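Local coordinates for protein CDP-4-keto-6-deoxy-D-glucose-3-dehydrase (Yersinia pseudotuberculosis, PDB 3BB8) that probably catalyses the pyridoxal-phosphate-dependent C-3 dehydration of CDP-4-keto-6-deoxy-D-glucose, a step toward dideoxy sugars of lipopolysaccharide, at residues A[173-178]-A[198-203]; A[322-327]-A[331-336]; A[16-21]-A[41-46]; A[315-320]-A[342-347]; A[379-382]-A[386-389]. The protein carries 1 engineered substitution. All blocks are in the same frame, centred on the assembly; numbering follows the deposited sequence.

Interaction 1: A[173-178]-A[198-203]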
# COMPACT_ATOMS: atom_id res chain seq x y z
N ASP A 173 -9.62 27.76 -4.89
CA ASP A 173 -9.48 29.11 -4.37
C ASP A 173 -8.86 29.10 -2.97
O ASP A 173 -9.57 29.23 -1.97
CB ASP A 173 -10.83 29.83 -4.34
CG ASP A 173 -10.71 31.28 -3.91
OD1 ASP A 173 -9.66 31.65 -3.34
OD2 ASP A 173 -11.67 32.05 -4.13
N LEU A 174 -7.55 28.93 -2.91
CA LEU A 174 -6.85 28.80 -1.63
C LEU A 174 -7.15 29.94 -0.67
O LEU A 174 -7.32 29.73 0.54
CB LEU A 174 -5.34 28.69 -1.87
CG LEU A 174 -4.84 27.26 -2.11
CD1 LEU A 174 -3.43 27.29 -2.67
CD2 LEU A 174 -4.89 26.47 -0.81
N ALA A 175 -7.21 31.16 -1.21
CA ALA A 175 -7.49 32.34 -0.41
C ALA A 175 -8.76 32.15 0.40
O ALA A 175 -8.76 32.33 1.62
CB ALA A 175 -7.61 33.55 -1.31
N GLU A 176 -9.85 31.78 -0.27
CA GLU A 176 -11.12 31.59 0.42
C GLU A 176 -11.10 30.35 1.31
O GLU A 176 -11.60 30.39 2.44
CB GLU A 176 -12.27 31.49 -0.59
CG GLU A 176 -13.65 31.25 0.04
CD GLU A 176 -14.05 32.30 1.07
OE1 GLU A 176 -13.30 33.30 1.24
OE2 GLU A 176 -15.11 32.14 1.70
N VAL A 177 -10.54 29.25 0.82
CA VAL A 177 -10.47 28.01 1.59
C VAL A 177 -9.72 28.23 2.91
O VAL A 177 -10.23 27.94 3.98
CB VAL A 177 -9.79 26.88 0.79
CG1 VAL A 177 -9.66 25.64 1.66
CG2 VAL A 177 -10.61 26.55 -0.45
N ARG A 178 -8.49 28.74 2.82
CA ARG A 178 -7.72 29.00 4.02
C ARG A 178 -8.49 29.96 4.92
O ARG A 178 -8.63 29.73 6.13
CB ARG A 178 -6.36 29.60 3.66
CG ARG A 178 -5.30 28.55 3.36
CD ARG A 178 -5.11 27.64 4.57
NE ARG A 178 -4.75 28.41 5.75
CZ ARG A 178 -3.59 29.05 5.89
NH1 ARG A 178 -2.68 28.99 4.92
NH2 ARG A 178 -3.35 29.77 6.98
N SER A 198 2.20 22.88 -9.34
CA SER A 198 1.22 23.94 -9.39
C SER A 198 1.50 24.96 -8.30
O SER A 198 1.85 24.60 -7.18
CB SER A 198 -0.20 23.38 -9.21
OG SER A 198 -0.64 22.73 -10.39
N THR A 199 1.33 26.23 -8.64
CA THR A 199 1.55 27.31 -7.69
C THR A 199 0.30 28.17 -7.61
O THR A 199 -0.49 28.24 -8.55
CB THR A 199 2.75 28.20 -8.11
OG1 THR A 199 2.41 28.92 -9.31
CG2 THR A 199 3.97 27.35 -8.38
N TYR A 200 0.12 28.81 -6.46
CA TYR A 200 -1.01 29.70 -6.23
C TYR A 200 -0.47 30.89 -5.47
O TYR A 200 0.03 30.75 -4.35
CB TYR A 200 -2.10 29.00 -5.41
CG TYR A 200 -3.29 29.88 -5.08
CD1 TYR A 200 -3.21 30.86 -4.09
CD2 TYR A 200 -4.50 29.72 -5.76
CE1 TYR A 200 -4.32 31.66 -3.78
CE2 TYR A 200 -5.61 30.52 -5.46
CZ TYR A 200 -5.51 31.49 -4.47
OH TYR A 200 -6.61 32.26 -4.16
N ASP A 201 -0.54 32.07 -6.09
CA ASP A 201 -0.04 33.28 -5.46
C ASP A 201 1.47 33.12 -5.32
O ASP A 201 2.08 33.64 -4.39
CB ASP A 201 -0.71 33.46 -4.08
CG ASP A 201 -0.51 34.85 -3.51
OD1 ASP A 201 -0.77 35.83 -4.24
OD2 ASP A 201 -0.10 34.96 -2.34
N GLY A 202 2.06 32.39 -6.26
CA GLY A 202 3.49 32.15 -6.26
C GLY A 202 3.99 31.03 -5.35
O GLY A 202 5.12 30.57 -5.50
N LYS A 203 3.15 30.59 -4.42
CA LYS A 203 3.51 29.54 -3.47
C LYS A 203 3.12 28.12 -3.94
O LYS A 203 1.97 27.86 -4.29
CB LYS A 203 2.86 29.84 -2.11
CG LYS A 203 3.22 28.89 -0.98
CD LYS A 203 2.47 29.26 0.30
CE LYS A 203 2.84 28.35 1.47
NZ LYS A 203 4.32 28.34 1.74
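Leu174 lies across one face of the Tyr200 ring: its CB stands 3.6 Å from the ring centroid and only 10° off the normal, a CH-pi contact almost over the centre. The two side chains run past each other in opposite directions, so the leucine branch reaches back toward the root of the tyrosine, where Leu174 CD1 meets Tyr200 CB at 3.5 Å. At the far end of the ring the contact turns polar. The amide of Ala175 donates to Tyr200 OH (Ala175 N to Tyr200 OH 3.2 Å, N-H...O angle 159°), and the methyl of Ala175 lies beside the same oxygen. Tyr200 has its CG trans to the main-chain nitrogen (chi1 178°), which carries the ring out from its strand to the first turn of helix 174-184. Asp173 is the N-cap of that helix. Its OD1 accepts from Glu176 N at 3.1 Å, the donor lying well above the carboxylate plane, and the same OD1 is 3.2 Å from Tyr200 OH. One carboxylate oxygen, one phenol and two amide N-H groups of the first helical turn thus gather at the helix start. On the other side, Tyr200 opens a type I' turn to Lys203, the tight turn of a two-residue beta hairpin, with Asp201 and Gly202 at its corners. The hairpin strands 199-200 and 203-204 form a small antiparallel sheet with strand 340-341, whose Ser340 also touches Tyr200. Behind the helix, Val177 and Arg178 turn to Leu188 of strand 187-191 in the large mixed sheet.

Interaction 2: A[322-327]-A[331-336]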
# COMPACT_ATOMS: atom_id res chain seq x y z
N ASP A 322 -5.16 27.74 -27.40
CA ASP A 322 -5.16 28.81 -28.38
C ASP A 322 -5.75 28.27 -29.68
O ASP A 322 -6.67 28.85 -30.25
CB ASP A 322 -3.74 29.31 -28.63
CG ASP A 322 -3.68 30.38 -29.70
OD1 ASP A 322 -4.19 31.50 -29.45
OD2 ASP A 322 -3.12 30.11 -30.79
N ALA A 323 -5.21 27.14 -30.12
CA ALA A 323 -5.66 26.49 -31.33
C ALA A 323 -7.15 26.10 -31.28
O ALA A 323 -7.87 26.26 -32.26
CB ALA A 323 -4.82 25.27 -31.59
N LEU A 324 -7.59 25.59 -30.13
CA LEU A 324 -8.97 25.16 -29.94
C LEU A 324 -9.96 26.30 -29.74
O LEU A 324 -11.16 26.07 -29.57
CB LEU A 324 -9.05 24.20 -28.74
CG LEU A 324 -9.44 22.75 -28.97
CD1 LEU A 324 -8.86 22.22 -30.26
CD2 LEU A 324 -8.97 21.92 -27.78
N GLN A 325 -9.48 27.53 -29.76
CA GLN A 325 -10.38 28.65 -29.56
C GLN A 325 -11.36 28.75 -30.73
O GLN A 325 -12.37 29.44 -30.65
CB GLN A 325 -9.58 29.95 -29.45
CG GLN A 325 -10.31 31.03 -28.68
CD GLN A 325 -10.09 30.91 -27.19
OE1 GLN A 325 -10.78 31.54 -26.40
NE2 GLN A 325 -9.11 30.10 -26.80
N SER A 326 -11.05 28.04 -31.81
CA SER A 326 -11.89 28.05 -33.00
C SER A 326 -13.20 27.30 -32.81
O SER A 326 -14.12 27.42 -33.62
CB SER A 326 -11.13 27.42 -34.16
OG SER A 326 -10.79 26.08 -33.87
N CYS A 327 -13.29 26.52 -31.73
CA CYS A 327 -14.50 25.76 -31.45
C CYS A 327 -15.28 26.34 -30.27
O CYS A 327 -16.26 25.76 -29.83
CB CYS A 327 -14.13 24.31 -31.15
SG CYS A 327 -13.12 23.55 -32.42
N ILE A 331 -17.71 24.12 -27.52
CA ILE A 331 -17.09 23.64 -26.30
C ILE A 331 -16.51 24.77 -25.46
O ILE A 331 -16.02 25.77 -25.98
CB ILE A 331 -15.99 22.59 -26.61
CG1 ILE A 331 -14.96 23.14 -27.61
CG2 ILE A 331 -16.62 21.37 -27.24
CD1 ILE A 331 -13.87 23.94 -26.99
N GLU A 332 -16.59 24.60 -24.14
CA GLU A 332 -16.06 25.57 -23.20
C GLU A 332 -14.62 25.19 -22.87
O GLU A 332 -14.35 24.08 -22.40
CB GLU A 332 -16.92 25.60 -21.95
CG GLU A 332 -18.19 26.41 -22.13
CD GLU A 332 -19.29 25.99 -21.19
OE1 GLU A 332 -19.00 25.79 -19.99
OE2 GLU A 332 -20.45 25.88 -21.64
N LEU A 333 -13.69 26.11 -23.11
CA LEU A 333 -12.28 25.84 -22.86
C LEU A 333 -11.89 26.09 -21.41
O LEU A 333 -12.45 26.96 -20.75
CB LEU A 333 -11.41 26.66 -23.81
CG LEU A 333 -11.58 26.27 -25.28
CD1 LEU A 333 -10.81 27.23 -26.17
CD2 LEU A 333 -11.11 24.84 -25.49
N PRO A 334 -10.90 25.33 -20.90
CA PRO A 334 -10.41 25.45 -19.52
C PRO A 334 -9.81 26.80 -19.13
O PRO A 334 -9.23 27.51 -19.95
CB PRO A 334 -9.40 24.31 -19.42
CG PRO A 334 -8.87 24.21 -20.80
CD PRO A 334 -10.12 24.33 -21.65
N GLU A 335 -9.96 27.15 -17.86
CA GLU A 335 -9.44 28.41 -17.35
C GLU A 335 -8.76 28.26 -15.99
O GLU A 335 -9.37 27.81 -15.01
CB GLU A 335 -10.57 29.44 -17.26
CG GLU A 335 -10.92 30.09 -18.58
CD GLU A 335 -12.24 30.84 -18.54
OE1 GLU A 335 -12.61 31.36 -17.46
OE2 GLU A 335 -12.91 30.92 -19.59
N ALA A 336 -7.48 28.64 -15.94
CA ALA A 336 -6.72 28.56 -14.70
C ALA A 336 -7.42 29.42 -13.66
O ALA A 336 -8.02 30.44 -13.98
CB ALA A 336 -5.31 29.07 -14.93
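The amide of Ile331 donates to the carbonyl of Cys327, with Ile331 N 3.2 Å from Cys327 O and an N-H...O angle of 164°. The spacing is i to i+4, as in a helical turn, and the bond closes the three-residue loop by which the chain leaves its helix and enters strand 331-332. Just inside this bond the side chains meet: Cys327 CB touches Ile331 CG1 at 3.8 Å. Ile331 holds CG1 in the crowded position between its main-chain nitrogen and carbonyl carbon (chi1 54°), which folds the CG1-CD1 arm back over the turn and alongside Cys327 CB and O. Leu333, two residues on, points at the helix end and divides its methyls. Leu333 CD2 packs on Leu324 CB at 3.9 Å, while Leu333 CD1 comes within 3.6 Å of Leu324 O. That carbonyl also accepts the amide of Cys327 in the 3-10 turn 325-327, so the methyl rests beside an oxygen already engaged. Gln325 starts away from the strand, but its chain bends at chi2 (85°) and its amide crosses Leu333, with Gln325 NE2 3.4 Å from Leu333 CD1. The same NE2 makes a weak hydrogen bond to Lys321 O, back along the helix. Just past helix 293-323, Leu324 and Cys327 lean on Phe429 of helix 419-432, and Leu324 also touches Phe347; Ile331 meets Ile349 of strand 347-351, the central strand of the antiparallel sheet in which 331-332 is an outer strand.

Interaction 3: A[16-21]-A[41-46]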
# COMPACT_ATOMS: atom_id res chain seq x y z
N GLN A 16 22.50 2.29 -23.14
CA GLN A 16 22.46 2.04 -24.57
C GLN A 16 21.24 1.20 -24.94
O GLN A 16 20.86 1.13 -26.11
CB GLN A 16 23.74 1.34 -25.01
CG GLN A 16 25.01 2.12 -24.69
CD GLN A 16 26.29 1.32 -24.90
OE1 GLN A 16 27.39 1.78 -24.58
NE2 GLN A 16 26.15 0.12 -25.46
N TYR A 17 20.64 0.56 -23.95
CA TYR A 17 19.44 -0.25 -24.18
C TYR A 17 18.27 0.72 -24.16
O TYR A 17 17.24 0.50 -24.81
CB TYR A 17 19.26 -1.28 -23.06
CG TYR A 17 18.00 -2.11 -23.19
CD1 TYR A 17 18.03 -3.36 -23.81
CD2 TYR A 17 16.77 -1.63 -22.72
CE1 TYR A 17 16.87 -4.11 -23.96
CE2 TYR A 17 15.60 -2.38 -22.88
CZ TYR A 17 15.66 -3.62 -23.50
OH TYR A 17 14.50 -4.35 -23.68
N ALA A 18 18.43 1.81 -23.41
CA ALA A 18 17.41 2.83 -23.27
C ALA A 18 17.29 3.69 -24.53
O ALA A 18 16.23 4.27 -24.80
CB ALA A 18 17.73 3.71 -22.07
N GLU A 19 18.37 3.76 -25.30
CA GLU A 19 18.39 4.55 -26.53
C GLU A 19 17.41 3.98 -27.54
O GLU A 19 16.69 4.70 -28.22
CB GLU A 19 19.79 4.57 -27.14
CG GLU A 19 20.86 5.12 -26.23
CD GLU A 19 20.42 6.39 -25.53
OE1 GLU A 19 19.93 7.31 -26.23
OE2 GLU A 19 20.55 6.47 -24.29
N THR A 20 17.40 2.65 -27.62
CA THR A 20 16.51 1.95 -28.54
C THR A 20 15.11 1.76 -27.96
O THR A 20 14.12 1.86 -28.68
CB THR A 20 17.05 0.55 -28.84
OG1 THR A 20 18.39 0.65 -29.35
CG2 THR A 20 16.17 -0.16 -29.85
N ALA A 21 15.04 1.58 -26.66
CA ALA A 21 13.78 1.33 -25.98
C ALA A 21 12.90 2.54 -25.68
O ALA A 21 11.74 2.58 -26.08
CB ALA A 21 14.01 0.74 -24.60
N ILE A 41 9.87 8.18 -19.30
CA ILE A 41 11.07 7.70 -18.63
C ILE A 41 12.18 7.42 -19.64
O ILE A 41 11.92 7.23 -20.83
CB ILE A 41 10.80 6.40 -17.85
CG1 ILE A 41 10.45 5.27 -18.83
CG2 ILE A 41 9.67 6.62 -16.85
CD1 ILE A 41 10.39 3.89 -18.21
N GLY A 42 13.41 7.38 -19.15
CA GLY A 42 14.54 7.12 -20.02
C GLY A 42 15.71 6.45 -19.34
O GLY A 42 15.56 5.77 -18.31
N THR A 43 16.89 6.65 -19.92
CA THR A 43 18.14 6.07 -19.42
C THR A 43 18.32 6.18 -17.91
O THR A 43 18.55 5.18 -17.24
CB THR A 43 19.34 6.74 -20.12
OG1 THR A 43 19.21 6.58 -21.53
CG2 THR A 43 20.64 6.10 -19.66
N LYS A 44 18.22 7.39 -17.38
CA LYS A 44 18.39 7.61 -15.96
C LYS A 44 17.48 6.72 -15.10
O LYS A 44 17.94 6.06 -14.17
CB LYS A 44 18.16 9.07 -15.62
CG LYS A 44 18.69 9.49 -14.26
CD LYS A 44 20.22 9.43 -14.22
CE LYS A 44 20.77 10.01 -12.92
NZ LYS A 44 22.25 10.20 -12.98
N GLU A 45 16.18 6.70 -15.43
CA GLU A 45 15.24 5.89 -14.67
C GLU A 45 15.64 4.43 -14.65
O GLU A 45 15.75 3.83 -13.58
CB GLU A 45 13.82 6.00 -15.23
CG GLU A 45 13.12 7.35 -15.02
CD GLU A 45 13.68 8.44 -15.90
OE1 GLU A 45 14.14 8.11 -17.02
OE2 GLU A 45 13.67 9.62 -15.50
N LEU A 46 15.88 3.85 -15.82
CA LEU A 46 16.25 2.44 -15.88
C LEU A 46 17.57 2.16 -15.19
O LEU A 46 17.75 1.10 -14.59
CB LEU A 46 16.33 1.95 -17.33
CG LEU A 46 15.00 1.68 -18.03
CD1 LEU A 46 14.37 3.00 -18.45
CD2 LEU A 46 15.22 0.79 -19.25
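Ala18 and Thr43 make the closest backbone approach, and the small methyl of Ala18 fills the gap: Ala18 CB is 3.3 Å from Thr43 OG1 and 3.6 Å from Thr43 CA. Beside it the Thr43 hydroxyl donates a weak hydrogen bond to Glu19, with Thr43 OG1 3.1 Å from Glu19 OE2. Glu19 begins by pointing away from the other helix; a bend at chi2 (-45°) swings its carboxylate back across the threonine. Thr43 is the first residue of helix 43-55, right after the N-cap Gly42. Glu45, in the first turn, links this start to the long helix 293-323 by a salt bridge with Arg305. The neighbouring helix 6-15 adds Ala15 against Thr43 and Val14 against Leu46. This helix-to-helix junction sets helix 17-21 against the start of helix 43-55, beside the second subunit: Tyr17 packs on Arg7 of the second subunit, and Leu46 on Ser53 of that subunit. With a single weak polar bond, at exposed Glu19, the contact rests mainly on the close fit of alanine to threonine; the nearby helix start may also favour the negative charge of Glu19.

Interaction 4: A[315-320]-A[342-347]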
# COMPACT_ATOMS: atom_id res chain seq x y z
N ALA A 315 3.13 24.72 -21.52
CA ALA A 315 3.29 25.06 -22.93
C ALA A 315 2.19 24.42 -23.76
O ALA A 315 1.43 25.11 -24.45
CB ALA A 315 4.66 24.60 -23.42
N ASN A 316 2.10 23.10 -23.70
CA ASN A 316 1.09 22.36 -24.44
C ASN A 316 -0.31 22.87 -24.14
O ASN A 316 -1.17 22.89 -25.02
CB ASN A 316 1.18 20.87 -24.10
CG ASN A 316 2.41 20.22 -24.70
OD1 ASN A 316 2.63 19.01 -24.55
ND2 ASN A 316 3.23 21.01 -25.38
N PHE A 317 -0.55 23.29 -22.90
CA PHE A 317 -1.86 23.81 -22.53
C PHE A 317 -2.17 25.10 -23.28
O PHE A 317 -3.24 25.24 -23.89
CB PHE A 317 -1.92 24.10 -21.03
CG PHE A 317 -3.21 24.73 -20.59
CD1 PHE A 317 -4.29 23.93 -20.21
CD2 PHE A 317 -3.35 26.11 -20.54
CE1 PHE A 317 -5.48 24.51 -19.79
CE2 PHE A 317 -4.55 26.69 -20.12
CZ PHE A 317 -5.61 25.89 -19.74
N LYS A 318 -1.24 26.05 -23.22
CA LYS A 318 -1.41 27.34 -23.88
C LYS A 318 -1.62 27.15 -25.38
O LYS A 318 -2.54 27.70 -25.97
CB LYS A 318 -0.18 28.22 -23.62
CG LYS A 318 -0.37 29.68 -23.98
CD LYS A 318 0.81 30.50 -23.49
CE LYS A 318 0.52 32.00 -23.57
NZ LYS A 318 1.63 32.79 -22.97
N TYR A 319 -0.76 26.33 -25.97
CA TYR A 319 -0.82 26.04 -27.39
C TYR A 319 -2.19 25.46 -27.76
O TYR A 319 -2.97 26.08 -28.48
CB TYR A 319 0.28 25.04 -27.76
CG TYR A 319 0.42 24.77 -29.23
CD1 TYR A 319 0.90 25.75 -30.11
CD2 TYR A 319 0.10 23.52 -29.76
CE1 TYR A 319 1.06 25.48 -31.47
CE2 TYR A 319 0.25 23.25 -31.12
CZ TYR A 319 0.73 24.24 -31.97
OH TYR A 319 0.89 23.96 -33.31
N LEU A 320 -2.47 24.27 -27.24
CA LEU A 320 -3.73 23.58 -27.51
C LEU A 320 -4.96 24.47 -27.33
O LEU A 320 -5.85 24.47 -28.18
CB LEU A 320 -3.86 22.35 -26.60
CG LEU A 320 -5.05 21.43 -26.86
CD1 LEU A 320 -5.01 20.92 -28.30
CD2 LEU A 320 -5.00 20.28 -25.87
N PRO A 342 -1.22 27.03 -12.73
CA PRO A 342 -1.52 25.60 -12.67
C PRO A 342 -0.55 24.78 -13.52
O PRO A 342 -0.39 25.05 -14.71
CB PRO A 342 -2.93 25.51 -13.26
CG PRO A 342 -3.02 26.68 -14.17
CD PRO A 342 -2.21 27.77 -13.53
N SER A 343 0.09 23.79 -12.90
CA SER A 343 0.79 22.75 -13.65
C SER A 343 -0.18 21.70 -14.18
O SER A 343 -0.39 20.67 -13.55
CB SER A 343 1.86 22.09 -12.77
OG SER A 343 2.55 21.09 -13.49
N TRP A 344 -0.76 21.98 -15.34
CA TRP A 344 -1.81 21.13 -15.90
C TRP A 344 -1.49 19.65 -15.97
O TRP A 344 -0.41 19.24 -16.42
CB TRP A 344 -2.25 21.64 -17.28
CG TRP A 344 -2.82 23.02 -17.22
CD1 TRP A 344 -2.16 24.19 -17.49
CD2 TRP A 344 -4.12 23.39 -16.77
NE1 TRP A 344 -2.98 25.27 -17.22
CE2 TRP A 344 -4.19 24.81 -16.77
CE3 TRP A 344 -5.24 22.67 -16.35
CZ2 TRP A 344 -5.33 25.51 -16.38
CZ3 TRP A 344 -6.39 23.37 -15.95
CH2 TRP A 344 -6.42 24.78 -15.97
N PHE A 345 -2.46 18.86 -15.50
CA PHE A 345 -2.37 17.40 -15.49
C PHE A 345 -2.99 16.91 -16.79
O PHE A 345 -2.50 15.97 -17.42
CB PHE A 345 -3.16 16.85 -14.29
CG PHE A 345 -3.28 15.35 -14.26
CD1 PHE A 345 -4.36 14.71 -14.86
CD2 PHE A 345 -2.32 14.58 -13.62
CE1 PHE A 345 -4.47 13.32 -14.82
CE2 PHE A 345 -2.43 13.19 -13.58
CZ PHE A 345 -3.51 12.56 -14.18
N GLY A 346 -4.08 17.57 -17.17
CA GLY A 346 -4.78 17.24 -18.39
C GLY A 346 -5.50 18.48 -18.89
O GLY A 346 -5.47 19.52 -18.23
N PHE A 347 -6.17 18.36 -20.03
CA PHE A 347 -6.90 19.49 -20.63
C PHE A 347 -8.41 19.23 -20.56
O PHE A 347 -8.96 18.50 -21.39
CB PHE A 347 -6.47 19.63 -22.09
CG PHE A 347 -6.87 20.94 -22.72
CD1 PHE A 347 -6.12 22.09 -22.49
CD2 PHE A 347 -7.97 21.01 -23.56
CE1 PHE A 347 -6.46 23.30 -23.10
CE2 PHE A 347 -8.33 22.21 -24.18
CZ PHE A 347 -7.57 23.36 -23.95
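The ring of Phe317 lies flat on the five-membered ring of Trp344, a face-to-face stack with centroids 3.5 Å apart and planes only 1° from parallel. Pro342 covers the opposite face of the indole, its CB 3.7 Å above the Trp344 plane and toward the rim, so the tryptophan is held between an aromatic ring and a proline. Phe347 stands differently: its edge meets Phe317 obliquely, planes 57° apart, with Phe347 CD1 3.5 Å from Phe317 CD1. A face of the Phe347 ring takes the methyl of Leu320, whose CD2 is 3.9 Å from the ring centroid and close to the normal. Phe317 and Leu320, three residues apart, share one side of helix 293-323, and this aromatic cluster joins that long helix to the loop after strand 340-341 and to the first residue of strand 347-351. With chi1 at 176° the Phe317 ring extends off the helix, between Trp344 and Phe347. Arg313, one turn earlier on the helix, hydrogen-bonds to the carbonyls of Trp344 and Phe345 and fixes the loop backbone. The loop also borders the cofactor site: Phe345 touches Asp194, which binds pyridoxal 5'-phosphate, and the side chain of Trp344 is about 13 Å from the bound cofactor.

Interaction 5: A[379-382]-A[386-389]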
# COMPACT_ATOMS: atom_id res chain seq x y z
N GLY A 379 -17.01 11.95 -11.80
CA GLY A 379 -18.06 12.85 -12.25
C GLY A 379 -18.79 13.41 -11.05
O GLY A 379 -18.56 14.56 -10.65
N ASN A 380 -19.69 12.62 -10.47
CA ASN A 380 -20.42 13.03 -9.28
C ASN A 380 -20.41 11.83 -8.34
O ASN A 380 -21.17 10.88 -8.52
CB ASN A 380 -21.86 13.42 -9.61
CG ASN A 380 -22.62 13.89 -8.37
OD1 ASN A 380 -23.69 14.52 -8.49
ND2 ASN A 380 -22.10 13.59 -7.19
N LEU A 381 -19.54 11.89 -7.34
CA LEU A 381 -19.39 10.81 -6.37
C LEU A 381 -20.71 10.33 -5.77
O LEU A 381 -20.92 9.12 -5.67
CB LEU A 381 -18.42 11.22 -5.26
CG LEU A 381 -16.95 11.18 -5.69
CD1 LEU A 381 -16.09 11.93 -4.70
CD2 LEU A 381 -16.51 9.72 -5.81
N THR A 382 -21.59 11.25 -5.41
CA THR A 382 -22.87 10.86 -4.82
C THR A 382 -23.73 10.01 -5.74
O THR A 382 -24.67 9.37 -5.27
CB THR A 382 -23.69 12.07 -4.37
OG1 THR A 382 -23.99 12.90 -5.51
CG2 THR A 382 -22.94 12.88 -3.34
N TYR A 386 -21.15 2.85 -5.42
CA TYR A 386 -20.69 2.55 -4.05
C TYR A 386 -21.15 3.58 -3.05
O TYR A 386 -21.00 3.38 -1.85
CB TYR A 386 -19.16 2.38 -3.95
CG TYR A 386 -18.34 3.66 -3.83
CD1 TYR A 386 -17.98 4.40 -4.97
CD2 TYR A 386 -17.88 4.10 -2.59
CE1 TYR A 386 -17.17 5.54 -4.87
CE2 TYR A 386 -17.06 5.24 -2.47
CZ TYR A 386 -16.71 5.96 -3.62
OH TYR A 386 -15.88 7.06 -3.52
N PHE A 387 -21.71 4.69 -3.52
CA PHE A 387 -22.20 5.71 -2.60
C PHE A 387 -23.67 5.50 -2.22
O PHE A 387 -24.25 6.31 -1.50
CB PHE A 387 -22.04 7.11 -3.21
CG PHE A 387 -21.00 7.95 -2.54
CD1 PHE A 387 -19.64 7.76 -2.82
CD2 PHE A 387 -21.37 8.92 -1.61
CE1 PHE A 387 -18.66 8.55 -2.19
CE2 PHE A 387 -20.41 9.71 -0.97
CZ PHE A 387 -19.05 9.53 -1.26
N HIS A 388 -24.25 4.41 -2.69
CA HIS A 388 -25.65 4.11 -2.43
C HIS A 388 -26.08 4.21 -0.97
O HIS A 388 -27.14 4.77 -0.69
CB HIS A 388 -26.00 2.72 -2.96
CG HIS A 388 -27.46 2.38 -2.88
ND1 HIS A 388 -28.10 2.11 -1.69
CD2 HIS A 388 -28.41 2.28 -3.85
CE1 HIS A 388 -29.38 1.85 -1.93
NE2 HIS A 388 -29.59 1.95 -3.23
N ASP A 389 -25.27 3.69 -0.06
CA ASP A 389 -25.62 3.72 1.36
C ASP A 389 -24.70 4.54 2.26
O ASP A 389 -24.90 4.57 3.47
CB ASP A 389 -25.71 2.29 1.90
CG ASP A 389 -26.94 1.56 1.39
OD1 ASP A 389 -26.80 0.39 0.96
OD2 ASP A 389 -28.04 2.16 1.41
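Phe387 turns one ring face to the peptide that joins Leu381 and Thr382: Leu381 C sits 4.0 Å above the ring plane, offset toward the rim, and Leu381 O comes within 3.3 Å of Phe387 CG. Tyr386 is turned so that its own face receives the rim of Phe387, with Phe387 CD1 3.5 Å above the Tyr386 plane, while Tyr386 CE1 lies in the plane of the phenylalanine at its edge. Leu381 touches both residues, crossing Tyr386 obliquely. Its CB packs on Phe387 (Leu381 CB to Phe387 CE1 4.1 Å) and its CD2 approaches the phenol, 3.6 Å from Tyr386 OH. A chi1 of 83° sets the Tyr386 ring over its own main chain and back toward Leu381, where the hydroxyl is held by a hydrogen bond with Asn125 OD1. Each segment contains a short 3-10 piece, 381-382 and 386-387, within the connection between helix 359-368 and strand 393-394, which pairs in parallel with 133-140 of the main sheet. Helix 121-129 backs the cluster through Val124 against Leu381 and Ile128 against Phe387. This helix follows directly on Phe120, which binds pyridoxal 5'-phosphate; the side chains of Leu381 and Phe120 are about 7 Å apart. Tyr386 also packs on Ser283 of the second subunit.

Along the chain the order is interaction 3, interaction 1, interaction 4 with interaction 2 nested inside its loop, then interaction 5. Interactions 2 and 4 are neighbours, centres 11 Å apart: both use helix 293-323, and Pro334 packs against both Phe317 and Phe347, so the two contacts are continuous. Interaction 1 joins them through Ser198 OG, which probably hydrogen-bonds to Ser343 N. Interactions 3 and 5 have centres 42 Å apart on opposite sides of the chain's centre, yet both reach the second subunit. In this aspartate aminotransferase fold Trp344 of interaction 4 and Leu381 of interaction 5 lie about 13 and 10 Å, side chain to cofactor, from a bound pyridoxal 5'-phosphate, so neither touches it directly.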